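Local coordinates for protein Pre-mRNA-splicing factor SAD1 (Saccharomyces cerevisiae, PDB 4MSX) that promotes assembly of newly made U4 snRNA into the U4/U6 snRNP and is required for pre-mRNA splicing, at residues I345-T348 with K349-K353. Residues are numbered along the deposited sequence; the frame is centred on the assembly and turned at random.
Sequences INIT and KLLTK
Ile345 lays its CD1 methyl against two neighbours on the short helix that follows the strand, 3.7 Å from Leu350 CD2 and 3.8 Å from Lys349 CG. With CG1 anti to the backbone N (chi1 -166°) and chi2 likewise extended, the branch carries CD1 out to these two side chains. There it runs roughly perpendicular to the aliphatic part of Lys349, while the second branch, CG2, comes up to Leu350 CD2 as well. Replacing Ile345 with an alanine would probably open a gap beside Leu350 CD2 and take away the apolar contact of Lys349 CG.

The helix start itself is fixed by Asn346, the N-cap. Its OD1 accepts from Thr348 N at 2.9 Å, in the carbonyl plane on a lone pair and nearly straight (174°). The same oxygen takes the hydroxyl of Thr348 OG1 at 3.0 Å, this donor standing above the plane; a chi1 of 52° places OG1 between the threonine's own N and carbonyl carbon, so side chain and backbone of one residue grip the cap together. Asn346 O is also shared by two amides, Lys349 N at 3.0 Å and Leu350 N at 3.3 Å. Thr352 OG1 donates to Lys349 O, though the modelled 2.5 Å is very short and its exact length doubtful.

Behind this turn, Ile347 and Leu351 meet loosely, CG1 to CD1 at 4.4 Å, and both pack on Phe377 of strand 374-379 within the USP-like domain. Strand 344-346 pairs in parallel with 397-399: Ile345 bonds with Leu397 and Glu399, and Ile347 with Glu399. The chemistry thus implies a strand-to-helix junction whose Thr348 amide is taken up by the asparagine side chain, while Ile345 CD1 and Leu350 CD2 join strand and helix by apolar packing.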
loop_
_atom_site.group_PDB
_atom_site.type_symbol
_atom_site.label_atom_id
_atom_site.label_comp_id
_atom_site.label_asym_id
_atom_site.label_seq_id
_atom_site.Cartn_x
_atom_site.Cartn_y
_atom_site.Cartn_z
ATOM N N ILE A 345 6.762 27.997 3.150
ATOM C CA ILE A 345 6.118 28.030 4.448
ATOM C C ILE A 345 6.551 26.835 5.271
ATOM O O ILE A 345 6.722 25.731 4.730
ATOM C CB ILE A 345 4.582 28.050 4.320
ATOM C CG1 ILE A 345 3.995 28.430 5.685
ATOM C CG2 ILE A 345 4.015 26.660 3.840
ATOM C CD1 ILE A 345 2.572 28.809 5.663
ATOM N N ASN A 346 6.743 27.009 6.576
ATOM C CA ASN A 346 7.156 25.874 7.392
ATOM C C ASN A 346 5.916 25.119 7.839
ATOM O O ASN A 346 4.854 25.724 8.096
ATOM C CB ASN A 346 7.924 26.318 8.644
ATOM C CG ASN A 346 8.718 25.150 9.279
ATOM O OD1 ASN A 346 8.175 24.349 10.057
ATOM N ND2 ASN A 346 10.002 25.037 8.917
ATOM N N ILE A 347 6.035 23.804 7.950
ATOM C CA ILE A 347 4.919 23.013 8.444
ATOM C C ILE A 347 4.433 23.492 9.813
ATOM O O ILE A 347 3.258 23.410 10.094
ATOM C CB ILE A 347 5.270 21.471 8.482
ATOM C CG1 ILE A 347 3.982 20.633 8.695
ATOM C CG2 ILE A 347 6.312 21.156 9.557
ATOM C CD1 ILE A 347 4.177 19.139 8.316
ATOM N N THR A 348 5.314 24.020 10.677
ATOM C CA THR A 348 4.853 24.399 12.034
ATOM C C THR A 348 3.900 25.588 11.902
ATOM O O THR A 348 2.976 25.761 12.697
ATOM C CB THR A 348 6.033 24.816 12.949
ATOM O OG1 THR A 348 6.792 25.820 12.266
ATOM C CG2 THR A 348 6.905 23.639 13.254
ATOM N N LYS A 349 4.113 26.398 10.877
ATOM C CA LYS A 349 3.267 27.541 10.682
ATOM C C LYS A 349 1.900 27.100 10.127
ATOM O O LYS A 349 0.887 27.730 10.397
ATOM C CB LYS A 349 3.957 28.548 9.750
ATOM C CG LYS A 349 3.055 29.696 9.313
ATOM C CD LYS A 349 3.755 31.051 9.463
ATOM C CE LYS A 349 2.958 32.188 8.812
ATOM N NZ LYS A 349 3.459 33.542 9.220
ATOM N N LEU A 350 1.850 26.020 9.338
ATOM C CA LEU A 350 0.531 25.507 8.884
ATOM C C LEU A 350 -0.257 24.995 10.094
ATOM O O LEU A 350 -1.466 24.975 10.090
ATOM C CB LEU A 350 0.714 24.379 7.838
ATOM C CG LEU A 350 1.359 24.803 6.505
ATOM C CD1 LEU A 350 1.687 23.552 5.610
ATOM C CD2 LEU A 350 0.481 25.808 5.745
ATOM N N LEU A 351 0.429 24.538 11.129
ATOM C CA LEU A 351 -0.262 23.967 12.286
ATOM C C LEU A 351 -0.666 25.023 13.343
ATOM O O LEU A 351 -1.247 24.660 14.376
ATOM C CB LEU A 351 0.596 22.881 12.914
ATOM C CG LEU A 351 0.692 21.621 12.041
ATOM C CD1 LEU A 351 1.841 20.754 12.492
ATOM C CD2 LEU A 351 -0.658 20.810 12.087
ATOM N N THR A 352 -0.385 26.305 13.070
ATOM C CA THR A 352 -0.635 27.398 14.045
ATOM C C THR A 352 -2.090 27.462 14.474
ATOM O O THR A 352 -2.388 27.685 15.629
ATOM C CB THR A 352 -0.360 28.816 13.484
ATOM O OG1 THR A 352 0.810 28.819 12.683
ATOM C CG2 THR A 352 -0.185 29.813 14.639
ATOM N N LYS A 353 -2.971 27.327 13.504
ATOM C CA LYS A 353 -4.389 27.120 13.731
ATOM C C LYS A 353 -4.644 26.379 15.052
ATOM O O LYS A 353 -5.471 26.805 15.847
ATOM C CB LYS A 353 -4.893 26.242 12.589
ATOM C CG LYS A 353 -6.220 26.615 12.020
ATOM C CD LYS A 353 -6.497 25.747 10.842
ATOM C CE LYS A 353 -7.754 26.185 10.139
ATOM N NZ LYS A 353 -8.247 25.096 9.249
#